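Local coordinates for excinuclease ABC, subunit A. (Deinococcus radiodurans, PDB 2VF7), which is a UvrA-type ABC ATPase that binds ADP, zinc and DNA and probably recognises damaged DNA in nucleotide excision repair, at residues G13-V18 against S30-R35; Q225-Y231 against P249-F255; G292-R296 against D308-L312; V717-L722 against E735-L741. The protein carries 1 engineered substitution. One frame throughout, in Å; residues are numbered along the deposited sequence. Where two conformers were deposited one is given.

Contact 1: residues G13-V18 against S30-R35; sequences GGFVQV and SVKVPR
Lys32 runs over one face of the Phe15 ring in an antiparallel strand pair. Its CG sits between its own backbone N and carbonyl carbon (chi1 85°), which sends the extended chain over the ring of the other strand. Lys32 CB meets Gln17 OE1 at 3.2 Å. Lys32 CG follows, 3.8 Å from Phe15 CD2, and CD stays near the same ring atom. Lys32 CE makes a CH-pi contact 4.1 Å from the Phe15 centroid. Lys32 NZ ends the chain with a cation-pi contact, 4.3 Å from the Phe15 centroid. Pro34 CD touches Phe15 CE2 at 3.7 Å, and Trp449 meets the ring edge-to-face. With an alanine in place of Phe15, the Lys32 ammonium would probably lose its aromatic partner and be set free to turn. Val16, Val18, Val31 and Val33 lie on the buried face, towards Leu57 and Val451. Backbone bonds such as Val16 N to Val33 O (2.7 Å) join the strands. Past them, Gly14 O takes Arg35 N at 2.7 Å and a water that also bonds Arg35 O. The valine face is apolar; on the other, the ring gives the exposed Lys32 ammonium a polarisable partner and probably steadies it.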
loop_
_atom_site.group_PDB
_atom_site.type_symbol
_atom_site.label_atom_id
_atom_site.label_comp_id
_atom_site.label_asym_id
_atom_site.label_seq_id
_atom_site.Cartn_x
_atom_site.Cartn_y
_atom_site.Cartn_z
ATOM N N GLY A 13 3.113 10.461 -33.359
ATOM C CA GLY A 13 4.360 9.730 -33.124
ATOM C C GLY A 13 4.220 8.787 -31.940
ATOM O O GLY A 13 3.178 8.741 -31.275
ATOM N N GLY A 14 5.265 8.018 -31.668
ATOM C CA GLY A 14 5.329 7.282 -30.415
ATOM C C GLY A 14 6.086 8.086 -29.376
ATOM O O GLY A 14 6.974 7.558 -28.727
ATOM N N PHE A 15 5.736 9.363 -29.216
ATOM C CA PHE A 15 6.453 10.262 -28.312
ATOM C C PHE A 15 5.730 10.574 -27.015
ATOM O O PHE A 15 4.505 10.751 -26.995
ATOM C CB PHE A 15 6.787 11.580 -29.009
ATOM C CG PHE A 15 7.865 11.458 -30.034
ATOM C CD1 PHE A 15 7.551 11.303 -31.368
ATOM C CD2 PHE A 15 9.210 11.491 -29.658
ATOM C CE1 PHE A 15 8.546 11.185 -32.316
ATOM C CE2 PHE A 15 10.210 11.358 -30.591
ATOM C CZ PHE A 15 9.881 11.211 -31.929
ATOM N N VAL A 16 6.509 10.621 -25.935
ATOM C CA VAL A 16 6.087 11.187 -24.655
ATOM C C VAL A 16 6.323 12.699 -24.789
ATOM O O VAL A 16 7.351 13.124 -25.297
ATOM C CB VAL A 16 6.911 10.601 -23.461
ATOM C CG1 VAL A 16 6.409 11.121 -22.115
ATOM C CG2 VAL A 16 6.949 9.037 -23.491
ATOM N N GLN A 17 5.351 13.511 -24.401
ATOM C CA GLN A 17 5.483 14.955 -24.549
ATOM C C GLN A 17 5.402 15.624 -23.184
ATOM O O GLN A 17 4.450 15.415 -22.438
ATOM C CB GLN A 17 4.435 15.514 -25.515
ATOM C CG GLN A 17 4.575 17.031 -25.788
ATOM C CD GLN A 17 5.915 17.415 -26.448
ATOM O OE1 GLN A 17 6.229 16.947 -27.547
ATOM N NE2 GLN A 17 6.691 18.285 -25.785
ATOM N N VAL A 18 6.423 16.419 -22.876
ATOM C CA VAL A 18 6.582 17.059 -21.576
ATOM C C VAL A 18 6.569 18.568 -21.756
ATOM O O VAL A 18 7.283 19.117 -22.613
ATOM C CB VAL A 18 7.906 16.628 -20.918
ATOM C CG1 VAL A 18 8.270 17.515 -19.705
ATOM C CG2 VAL A 18 7.870 15.144 -20.544
ATOM N N SER A 30 10.261 22.267 -22.130
ATOM C CA SER A 30 9.462 21.354 -22.942
ATOM C C SER A 30 10.408 20.391 -23.636
ATOM O O SER A 30 11.403 20.812 -24.210
ATOM C CB SER A 30 8.673 22.114 -24.006
ATOM O OG SER A 30 7.722 22.962 -23.422
ATOM N N VAL A 31 10.104 19.102 -23.571
ATOM C CA VAL A 31 10.873 18.107 -24.294
ATOM C C VAL A 31 9.957 16.972 -24.740
ATOM O O VAL A 31 8.925 16.734 -24.135
ATOM C CB VAL A 31 12.096 17.583 -23.457
ATOM C CG1 VAL A 31 11.658 16.700 -22.317
ATOM C CG2 VAL A 31 13.065 16.839 -24.332
ATOM N N LYS A 32 10.330 16.298 -25.820
ATOM C CA LYS A 32 9.654 15.075 -26.252
ATOM C C LYS A 32 10.671 13.937 -26.354
ATOM O O LYS A 32 11.827 14.160 -26.721
ATOM C CB LYS A 32 8.940 15.280 -27.592
ATOM C CG LYS A 32 9.829 15.092 -28.805
ATOM C CD LYS A 32 9.143 15.482 -30.126
ATOM C CE LYS A 32 10.093 15.254 -31.317
ATOM N NZ LYS A 32 9.395 15.246 -32.629
ATOM N N VAL A 33 10.233 12.723 -26.023
ATOM C CA VAL A 33 11.094 11.531 -26.099
ATOM C C VAL A 33 10.313 10.313 -26.601
ATOM O O VAL A 33 9.181 10.070 -26.156
ATOM C CB VAL A 33 11.818 11.207 -24.731
ATOM C CG1 VAL A 33 12.603 12.376 -24.262
ATOM C CG2 VAL A 33 10.838 10.826 -23.663
ATOM N N PRO A 34 10.925 9.531 -27.513
ATOM C CA PRO A 34 10.243 8.363 -28.063
ATOM C C PRO A 34 10.000 7.282 -27.015
ATOM O O PRO A 34 10.798 7.104 -26.088
ATOM C CB PRO A 34 11.197 7.878 -29.157
ATOM C CG PRO A 34 12.507 8.417 -28.812
ATOM C CD PRO A 34 12.275 9.694 -28.083
ATOM N N ARG A 35 8.880 6.588 -27.139
ATOM C CA ARG A 35 8.647 5.430 -26.297
ATOM C C ARG A 35 9.101 4.255 -27.149
ATOM O O ARG A 35 9.309 4.434 -28.357
ATOM C CB ARG A 35 7.182 5.370 -25.781
ATOM C CG ARG A 35 6.188 4.603 -26.634
ATOM C CD ARG A 35 4.776 4.507 -25.971
ATOM N NE ARG A 35 4.281 5.829 -25.600
ATOM C CZ ARG A 35 3.705 6.682 -26.441
ATOM N NH1 ARG A 35 3.519 6.353 -27.704
ATOM N NH2 ARG A 35 3.317 7.873 -26.012
HETATM O O HOH W 1 8.183 6.006 -30.535
#

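Contact 2: residues Q225-Y231 against P249-F255; sequences QPVVPVY and PSYMGTF
Val230 packs both of its methyls on the Tyr251 side chain, and this is the dense part of the contact. CG1 stands over the ring face, 4.0 Å from the centroid of Tyr251, as a CH-pi contact. CG2 reaches the phenol end, 3.5 Å from Tyr251 CZ. Tyr251 CG lies between its backbone N and carbonyl carbon (chi1 64°), which brings the ring beside Val230. Gly253 completes this corner, with its N 3.5 Å from Val230 CG1. A CB on Gly253 would clash with that methyl. Just beyond, on the opposite face of the ribbon, the prolines are squeezed together, with Pro229 CB and Pro249 CB only 3.4 Å apart. Tyr231 lies alongside Pro249, and its hydroxyl is bonded to Met247 O.

The other end of that opposite face is the solvent-facing part. Val227, Met252 and Thr254 are all exposed there. Met252 bends at chi2 and chi3, which lays CE on the Val228-Pro229 peptide, 3.4 Å from Val228 C. Thr254 OG1 comes no nearer than 3.9 Å to Val227 CG2. At the far end of the ribbon Gln225, partly exposed, gives from NE2 a fairly long bond of 3.3 Å to Phe255 O, which lies close to the plane of its amide. Phe255 N bonds Pro226 O, while its ring turns away and is buried against Trp218 in a stack.

The backbone bonds are those of an antiparallel pair, including Val230 N to Tyr251 O at 2.7 Å. The two strands form an antiparallel ribbon, and helix 236-245 lies in the connection between them, within the UvrA DNA-binding domain.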
loop_
_atom_site.group_PDB
_atom_site.type_symbol
_atom_site.label_atom_id
_atom_site.label_comp_id
_atom_site.label_asym_id
_atom_site.label_seq_id
_atom_site.Cartn_x
_atom_site.Cartn_y
_atom_site.Cartn_z
ATOM N N GLN A 225 3.899 -10.815 35.100
ATOM C CA GLN A 225 3.745 -9.416 34.737
ATOM C C GLN A 225 2.628 -8.755 35.536
ATOM O O GLN A 225 1.644 -8.316 34.934
ATOM C CB GLN A 225 3.391 -9.287 33.254
ATOM C CG GLN A 225 4.318 -9.992 32.314
ATOM C CD GLN A 225 4.214 -9.432 30.927
ATOM O OE1 GLN A 225 3.592 -10.041 30.049
ATOM N NE2 GLN A 225 4.813 -8.255 30.711
ATOM N N PRO A 226 2.784 -8.650 36.878
ATOM C CA PRO A 226 1.748 -8.035 37.711
ATOM C C PRO A 226 1.501 -6.563 37.362
ATOM O O PRO A 226 2.411 -5.870 36.886
ATOM C CB PRO A 226 2.311 -8.184 39.131
ATOM C CG PRO A 226 3.749 -8.239 38.947
ATOM C CD PRO A 226 3.933 -9.063 37.706
ATOM N N VAL A 227 0.261 -6.128 37.579
ATOM C CA VAL A 227 -0.221 -4.776 37.282
ATOM C C VAL A 227 -0.528 -4.084 38.601
ATOM O O VAL A 227 -1.436 -4.508 39.315
ATOM C CB VAL A 227 -1.509 -4.809 36.426
ATOM C CG1 VAL A 227 -2.105 -3.413 36.282
ATOM C CG2 VAL A 227 -1.223 -5.375 35.054
ATOM N N VAL A 228 0.219 -3.017 38.913
ATOM C CA VAL A 228 0.203 -2.387 40.252
ATOM C C VAL A 228 0.159 -0.855 40.210
ATOM O O VAL A 228 0.703 -0.254 39.280
ATOM C CB VAL A 228 1.432 -2.844 41.133
ATOM C CG1 VAL A 228 1.529 -4.362 41.178
ATOM C CG2 VAL A 228 2.746 -2.245 40.634
ATOM N N PRO A 229 -0.459 -0.218 41.226
ATOM C CA PRO A 229 -0.556 1.243 41.275
ATOM C C PRO A 229 0.800 1.887 41.409
ATOM O O PRO A 229 1.599 1.454 42.242
ATOM C CB PRO A 229 -1.342 1.487 42.565
ATOM C CG PRO A 229 -1.106 0.249 43.405
ATOM C CD PRO A 229 -1.097 -0.839 42.405
ATOM N N VAL A 230 1.103 2.895 40.595
ATOM C CA VAL A 230 2.412 3.530 40.784
ATOM C C VAL A 230 2.415 4.993 41.169
ATOM O O VAL A 230 1.544 5.741 40.770
ATOM C CB VAL A 230 3.601 2.983 39.854
ATOM C CG1 VAL A 230 3.116 2.156 38.658
ATOM C CG2 VAL A 230 4.599 4.106 39.416
ATOM N N TYR A 231 3.357 5.368 42.029
ATOM C CA TYR A 231 3.430 6.699 42.633
ATOM C C TYR A 231 4.831 7.270 42.413
ATOM O O TYR A 231 5.726 7.066 43.250
ATOM C CB TYR A 231 3.154 6.619 44.141
ATOM C CG TYR A 231 1.858 5.942 44.542
ATOM C CD1 TYR A 231 0.689 6.681 44.687
ATOM C CD2 TYR A 231 1.803 4.576 44.805
ATOM C CE1 TYR A 231 -0.517 6.075 45.060
ATOM C CE2 TYR A 231 0.595 3.961 45.177
ATOM C CZ TYR A 231 -0.553 4.725 45.303
ATOM O OH TYR A 231 -1.751 4.163 45.697
ATOM N N PRO A 249 -3.627 6.271 42.648
ATOM C CA PRO A 249 -2.371 5.959 41.956
ATOM C C PRO A 249 -2.233 6.862 40.754
ATOM O O PRO A 249 -3.224 7.100 40.072
ATOM C CB PRO A 249 -2.564 4.509 41.489
ATOM C CG PRO A 249 -3.845 4.006 42.151
ATOM C CD PRO A 249 -4.651 5.212 42.483
ATOM N N SER A 250 -1.031 7.366 40.481
ATOM C CA SER A 250 -0.816 8.195 39.293
ATOM C C SER A 250 -1.171 7.421 38.011
ATOM O O SER A 250 -1.861 7.939 37.134
ATOM C CB SER A 250 0.628 8.696 39.233
ATOM O OG SER A 250 1.000 9.352 40.434
ATOM N N TYR A 251 -0.672 6.181 37.922
ATOM C CA TYR A 251 -1.012 5.268 36.844
ATOM C C TYR A 251 -0.880 3.841 37.352
ATOM O O TYR A 251 -0.464 3.624 38.487
ATOM C CB TYR A 251 -0.156 5.523 35.596
ATOM C CG TYR A 251 1.337 5.274 35.743
ATOM C CD1 TYR A 251 2.175 6.252 36.281
ATOM C CD2 TYR A 251 1.916 4.074 35.305
ATOM C CE1 TYR A 251 3.535 6.045 36.413
ATOM C CE2 TYR A 251 3.265 3.855 35.433
ATOM C CZ TYR A 251 4.076 4.860 35.989
ATOM O OH TYR A 251 5.428 4.664 36.131
ATOM N N MET A 252 -1.312 2.884 36.520
ATOM C CA MET A 252 -1.145 1.457 36.773
ATOM C C MET A 252 -0.013 0.983 35.908
ATOM O O MET A 252 -0.081 1.117 34.686
ATOM C CB MET A 252 -2.407 0.663 36.405
ATOM C CG MET A 252 -3.680 1.084 37.131
ATOM S SD MET A 252 -3.646 0.775 38.913
ATOM C CE MET A 252 -3.039 -0.913 39.005
ATOM N N GLY A 253 1.014 0.401 36.539
ATOM C CA GLY A 253 2.206 -0.035 35.815
ATOM C C GLY A 253 2.216 -1.536 35.640
ATOM O O GLY A 253 1.646 -2.245 36.470
ATOM N N THR A 254 2.902 -2.020 34.597
ATOM C CA THR A 254 3.011 -3.461 34.313
ATOM C C THR A 254 4.452 -3.931 34.390
ATOM O O THR A 254 5.339 -3.422 33.687
ATOM C CB THR A 254 2.393 -3.830 32.923
ATOM O OG1 THR A 254 1.089 -3.235 32.804
ATOM C CG2 THR A 254 2.257 -5.348 32.755
ATOM N N PHE A 255 4.705 -4.907 35.242
ATOM C CA PHE A 255 6.071 -5.404 35.407
ATOM C C PHE A 255 6.546 -6.158 34.168
ATOM O O PHE A 255 5.775 -6.836 33.507
ATOM C CB PHE A 255 6.180 -6.303 36.639
ATOM C CG PHE A 255 7.583 -6.737 36.940
ATOM C CD1 PHE A 255 8.533 -5.814 37.377
ATOM C CD2 PHE A 255 7.961 -8.067 36.767
ATOM C CE1 PHE A 255 9.855 -6.213 37.638
ATOM C CE2 PHE A 255 9.271 -8.481 37.017
ATOM C CZ PHE A 255 10.224 -7.552 37.462
#

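Contact 3: residues G292-R296 against D308-L312; sequences GKRLR and DITEL
Lys293 leaves its backbone with a nearly eclipsed first torsion (chi1 -19°) and bends again at chi2 and chi4, and this carries its ammonium to Asp308 and Glu311. Asp308 answers with CG between its backbone N and carbonyl carbon (chi1 56°). The two side chains, Lys293 and Asp308, cross at about a right angle. Lys293 NZ is 3.2 Å from Asp308 OD2, a salt bridge with a weak hydrogen bond in it. Lys293 NZ also lies 3.4 Å from Glu311 OE2, a second and longer salt bridge. The other oxygen of that glutamate, OE1, takes a weak bond from Asp308 N at 3.4 Å, which ties the Glu311 carboxylate weakly back to the backbone of Asp308 at the start of the helix.

The aliphatic part of the lysine is used too. Its CD rests against the Thr310 methyl, 3.6 Å from CG2, and its CB faces Thr310 OG1. Beside the polar group, Leu295 CD2 presses on Ile309 CD1 at 3.4 Å, closer than usual for two carbons. Ile309 is covered further by Leu120 and Tyr124 of helix 116-127.

The segment 292-296 comes shortly after Cys290, one of the four zinc ligands. Arg294 makes backbone hydrogen bonds with Cys151, another of them. The contact thus joins the edge of the zinc site to the first turn of helix 309-314, where Asp308 is the N-cap. One ammonium is shared by two acids at the positive end of a helix. The lysine and the helix end would probably both help to stabilise the negative charge of Asp308.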
loop_
_atom_site.group_PDB
_atom_site.type_symbol
_atom_site.label_atom_id
_atom_site.label_comp_id
_atom_site.label_asym_id
_atom_site.label_seq_id
_atom_site.Cartn_x
_atom_site.Cartn_y
_atom_site.Cartn_z
ATOM N N GLY A 292 24.601 -24.164 12.192
ATOM C CA GLY A 292 24.915 -23.139 11.202
ATOM C C GLY A 292 23.754 -22.936 10.246
ATOM O O GLY A 292 23.291 -21.814 10.060
ATOM N N LYS A 293 23.296 -24.033 9.636
ATOM C CA LYS A 293 22.070 -24.060 8.819
ATOM C C LYS A 293 20.949 -23.549 9.725
ATOM O O LYS A 293 21.196 -23.291 10.911
ATOM C CB LYS A 293 21.768 -25.489 8.331
ATOM C CG LYS A 293 22.957 -26.462 8.371
ATOM C CD LYS A 293 23.456 -26.867 6.994
ATOM C CE LYS A 293 24.722 -27.731 7.102
ATOM N NZ LYS A 293 24.844 -28.781 6.027
ATOM N N ARG A 294 19.732 -23.394 9.204
ATOM C CA ARG A 294 18.685 -22.717 9.987
ATOM C C ARG A 294 17.326 -23.442 10.072
ATOM O O ARG A 294 16.353 -22.884 10.597
ATOM C CB ARG A 294 18.497 -21.276 9.482
ATOM C CG ARG A 294 19.759 -20.399 9.546
ATOM C CD ARG A 294 19.435 -18.915 9.371
ATOM N NE ARG A 294 19.384 -18.475 7.973
ATOM C CZ ARG A 294 18.527 -17.568 7.497
ATOM N NH1 ARG A 294 17.612 -17.022 8.290
ATOM N NH2 ARG A 294 18.567 -17.219 6.216
ATOM N N LEU A 295 17.269 -24.683 9.582
ATOM C CA LEU A 295 15.990 -25.409 9.431
ATOM C C LEU A 295 15.880 -26.785 10.103
ATOM O O LEU A 295 16.834 -27.268 10.726
ATOM C CB LEU A 295 15.581 -25.507 7.950
ATOM C CG LEU A 295 16.487 -25.024 6.816
ATOM C CD1 LEU A 295 17.664 -25.951 6.598
ATOM C CD2 LEU A 295 15.660 -24.907 5.558
ATOM N N ARG A 296 14.693 -27.393 9.984
ATOM C CA ARG A 296 14.449 -28.750 10.485
ATOM C C ARG A 296 15.438 -29.723 9.864
ATOM O O ARG A 296 15.831 -29.556 8.705
ATOM C CB ARG A 296 12.998 -29.194 10.241
ATOM C CG ARG A 296 12.081 -28.947 11.456
ATOM C CD ARG A 296 10.647 -29.471 11.267
ATOM N NE ARG A 296 9.707 -28.855 12.212
ATOM C CZ ARG A 296 9.205 -27.628 12.080
ATOM N NH1 ARG A 296 9.550 -26.870 11.051
ATOM N NH2 ARG A 296 8.363 -27.142 12.978
ATOM N N ASP A 308 22.584 -30.406 0.493
ATOM C CA ASP A 308 21.306 -29.861 0.959
ATOM C C ASP A 308 21.215 -28.380 0.541
ATOM O O ASP A 308 22.227 -27.802 0.138
ATOM C CB ASP A 308 21.187 -30.002 2.480
ATOM C CG ASP A 308 22.349 -29.343 3.224
ATOM O OD1 ASP A 308 22.206 -28.178 3.634
ATOM O OD2 ASP A 308 23.413 -29.984 3.377
ATOM N N ILE A 309 20.024 -27.774 0.631
ATOM C CA ILE A 309 19.800 -26.405 0.112
ATOM C C ILE A 309 20.869 -25.388 0.527
ATOM O O ILE A 309 21.345 -24.599 -0.291
ATOM C CB ILE A 309 18.410 -25.830 0.490
ATOM C CG1 ILE A 309 17.989 -26.294 1.886
ATOM C CG2 ILE A 309 17.370 -26.188 -0.552
ATOM C CD1 ILE A 309 16.729 -25.627 2.410
ATOM N N THR A 310 21.235 -25.438 1.805
ATOM C CA THR A 310 22.236 -24.575 2.415
ATOM C C THR A 310 23.565 -24.531 1.659
ATOM O O THR A 310 24.060 -23.448 1.336
ATOM C CB THR A 310 22.439 -25.003 3.872
ATOM O OG1 THR A 310 21.262 -24.666 4.608
ATOM C CG2 THR A 310 23.663 -24.342 4.502
ATOM N N GLU A 311 24.122 -25.700 1.366
ATOM C CA GLU A 311 25.431 -25.796 0.737
ATOM C C GLU A 311 25.422 -25.384 -0.736
ATOM O O GLU A 311 26.403 -24.803 -1.211
ATOM C CB GLU A 311 25.997 -27.211 0.877
ATOM C CG GLU A 311 25.880 -27.822 2.272
ATOM C CD GLU A 311 26.172 -29.321 2.285
ATOM O OE1 GLU A 311 25.887 -30.002 1.280
ATOM O OE2 GLU A 311 26.675 -29.824 3.309
ATOM N N LEU A 312 24.346 -25.714 -1.462
ATOM C CA LEU A 312 24.144 -25.217 -2.839
ATOM C C LEU A 312 24.085 -23.686 -2.858
ATOM O O LEU A 312 24.604 -23.040 -3.775
ATOM C CB LEU A 312 22.843 -25.752 -3.446
ATOM C CG LEU A 312 22.787 -26.777 -4.593
ATOM C CD1 LEU A 312 21.363 -26.841 -5.118
ATOM C CD2 LEU A 312 23.754 -26.496 -5.758
#

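Contact 4: residues V717-L722 against E735-L741; sequences VGLGYL and EAQRIKL
Val717 sets CG1 against Arg738 CB at 3.8 Å, while its carbonyl O lies at the edge of the Arg738 guanidinium, near its plane. Gly718 has positive phi and ends helix 705-716 in a Schellman motif. A CB there would be jammed against the carbonyl O of the residue before. Leu719 then starts a type I turn that ends at Leu722. Its CD2 stands over the centre of the guanidinium, 3.5 Å from Arg738 CZ. These arginine contacts hold for one of two deposited conformers; in it NE is bonded to Gly734 O.

The helix being met, 733-743, starts within the Leu-Ser-Gly-Gly-Glu signature sequence of ABC ATPases, and Glu735 is the last residue of that sequence. Tyr721 CG lies between its backbone N and carbonyl carbon (chi1 62°), which aims the ring at Glu735. Its OH donates to Glu735 OE2 at 2.7 Å. The hydroxyl comes from the anti side, 24° out of the carboxylate plane, and the ring is turned 59° to that plane. Glu735 OE1 is taken by Ser732 N, so both oxygens are held. A phenylalanine in place of Tyr721 would probably leave Glu735 OE2 without this donor and the carboxylate freer to turn.

Leu722 comes last, with CD2 4.2 Å from Glu735 CD. Tyr721 and Leu722 also touch the bound ADP, whose site includes Gly46 and Gln726.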
loop_
_atom_site.group_PDB
_atom_site.type_symbol
_atom_site.label_atom_id
_atom_site.label_comp_id
_atom_site.label_asym_id
_atom_site.label_seq_id
_atom_site.Cartn_x
_atom_site.Cartn_y
_atom_site.Cartn_z
ATOM N N VAL A 717 36.175 21.221 -5.900
ATOM C CA VAL A 717 35.921 19.797 -6.111
ATOM C C VAL A 717 34.614 19.580 -6.931
ATOM O O VAL A 717 34.262 18.451 -7.302
ATOM C CB VAL A 717 36.011 19.030 -4.735
ATOM C CG1 VAL A 717 34.640 18.736 -4.117
ATOM C CG2 VAL A 717 36.858 17.792 -4.859
ATOM N N GLY A 718 33.924 20.690 -7.216
ATOM C CA GLY A 718 32.820 20.732 -8.177
ATOM C C GLY A 718 31.418 20.932 -7.621
ATOM O O GLY A 718 30.445 20.830 -8.375
ATOM N N LEU A 719 31.306 21.239 -6.330
ATOM C CA LEU A 719 30.021 21.262 -5.649
ATOM C C LEU A 719 29.442 22.665 -5.383
ATOM O O LEU A 719 28.709 22.849 -4.445
ATOM C CB LEU A 719 30.105 20.491 -4.325
ATOM C CG LEU A 719 30.549 19.024 -4.330
ATOM C CD1 LEU A 719 30.517 18.513 -2.936
ATOM C CD2 LEU A 719 29.654 18.179 -5.206
ATOM N N GLY A 720 29.738 23.631 -6.231
ATOM C CA GLY A 720 29.294 24.985 -6.009
ATOM C C GLY A 720 27.786 25.145 -6.024
ATOM O O GLY A 720 27.267 26.126 -5.509
ATOM N N TYR A 721 27.090 24.176 -6.613
ATOM C CA TYR A 721 25.643 24.266 -6.789
ATOM C C TYR A 721 24.880 23.842 -5.538
ATOM O O TYR A 721 23.696 24.142 -5.403
ATOM C CB TYR A 721 25.194 23.474 -8.044
ATOM C CG TYR A 721 25.464 21.981 -8.001
ATOM C CD1 TYR A 721 24.488 21.087 -7.572
ATOM C CD2 TYR A 721 26.700 21.469 -8.384
ATOM C CE1 TYR A 721 24.733 19.730 -7.527
ATOM C CE2 TYR A 721 26.960 20.123 -8.327
ATOM C CZ TYR A 721 25.976 19.255 -7.905
ATOM O OH TYR A 721 26.246 17.906 -7.866
ATOM N N LEU A 722 25.561 23.158 -4.619
ATOM C CA LEU A 722 24.915 22.663 -3.421
ATOM C C LEU A 722 24.679 23.772 -2.397
ATOM O O LEU A 722 25.433 24.739 -2.369
ATOM C CB LEU A 722 25.730 21.517 -2.809
ATOM C CG LEU A 722 25.831 20.235 -3.632
ATOM C CD1 LEU A 722 26.625 19.210 -2.889
ATOM C CD2 LEU A 722 24.449 19.685 -3.934
ATOM N N GLU A 735 28.166 13.030 -4.863
ATOM C CA GLU A 735 28.093 14.302 -4.131
ATOM C C GLU A 735 28.596 14.117 -2.721
ATOM O O GLU A 735 29.360 14.936 -2.247
ATOM C CB GLU A 735 26.672 14.866 -4.106
ATOM C CG GLU A 735 26.296 15.553 -5.402
ATOM C CD GLU A 735 24.795 15.806 -5.611
ATOM O OE1 GLU A 735 23.943 15.498 -4.753
ATOM O OE2 GLU A 735 24.462 16.348 -6.677
ATOM N N ALA A 736 28.191 13.029 -2.058
ATOM C CA ALA A 736 28.678 12.736 -0.695
ATOM C C ALA A 736 30.152 12.353 -0.628
ATOM O O ALA A 736 30.846 12.706 0.337
ATOM C CB ALA A 736 27.840 11.667 -0.045
ATOM N N GLN A 737 30.624 11.609 -1.623
ATOM C CA GLN A 737 32.040 11.232 -1.703
ATOM C C GLN A 737 32.950 12.466 -1.790
ATOM O O GLN A 737 33.951 12.562 -1.079
ATOM C CB GLN A 737 32.297 10.292 -2.894
ATOM C CG GLN A 737 33.744 9.761 -2.952
ATOM C CD GLN A 737 33.899 8.413 -3.676
ATOM O OE1 GLN A 737 32.962 7.912 -4.313
ATOM N NE2 GLN A 737 35.094 7.811 -3.550
ATOM N N ARG A 738 32.582 13.402 -2.662
ATOM C CA ARG A 738 33.335 14.633 -2.876
ATOM C C ARG A 738 33.300 15.599 -1.684
ATOM O O ARG A 738 34.218 16.366 -1.516
ATOM C CB ARG A 738 32.858 15.333 -4.153
ATOM C CG ARG A 738 33.242 14.626 -5.449
ATOM C CD ARG A 738 32.749 15.388 -6.664
ATOM N NE ARG A 738 31.340 15.115 -6.987
ATOM C CZ ARG A 738 30.562 15.904 -7.741
ATOM N NH1 ARG A 738 31.031 17.047 -8.251
ATOM N NH2 ARG A 738 29.306 15.550 -7.999
ATOM N N ILE A 739 32.244 15.570 -0.876
ATOM C CA ILE A 739 32.168 16.378 0.357
ATOM C C ILE A 739 33.194 15.862 1.381
ATOM O O ILE A 739 33.901 16.651 2.021
ATOM C CB ILE A 739 30.730 16.361 0.971
ATOM C CG1 ILE A 739 29.681 16.800 -0.058
ATOM C CG2 ILE A 739 30.621 17.216 2.226
ATOM C CD1 ILE A 739 28.262 16.870 0.496
ATOM N N LYS A 740 33.273 14.534 1.506
ATOM C CA LYS A 740 34.187 13.865 2.430
ATOM C C LYS A 740 35.620 14.113 2.032
ATOM O O LYS A 740 36.485 14.290 2.886
ATOM C CB LYS A 740 33.952 12.356 2.426
ATOM C CG LYS A 740 32.666 11.887 3.091
ATOM C CD LYS A 740 32.405 10.474 2.639
ATOM C CE LYS A 740 30.997 10.067 2.891
ATOM N NZ LYS A 740 30.892 9.340 4.169
ATOM N N LEU A 741 35.863 14.090 0.723
ATOM C CA LEU A 741 37.166 14.390 0.148
ATOM C C LEU A 741 37.602 15.816 0.445
ATOM O O LEU A 741 38.747 16.030 0.824
ATOM C CB LEU A 741 37.140 14.167 -1.362
ATOM C CG LEU A 741 38.439 14.172 -2.172
ATOM C CD1 LEU A 741 39.497 13.271 -1.535
ATOM C CD2 LEU A 741 38.169 13.751 -3.626
#

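The four contacts follow one another along the chain; none nests or crosses. Contact 1 closes the N-terminal hairpin of strands 15-21 and 29-34, just before the first P-loop. Contact 2 closes a loop holding helix 236-245 in the DNA-binding domain, with its centre about 66 Å from that of contact 1. Contact 3, after zinc ligands Cys287 and Cys290, closes a loop without helix or strand and ties the zinc-site loop to helix 309-314, nearest atoms about 25 Å from contact 2. Contact 4 closes the loop between helices 705-716 and 733-743. It returns to the ADP held by Gly46 to Ser51, so the nucleotide links segment 717-722 to the P-loop that follows contact 1.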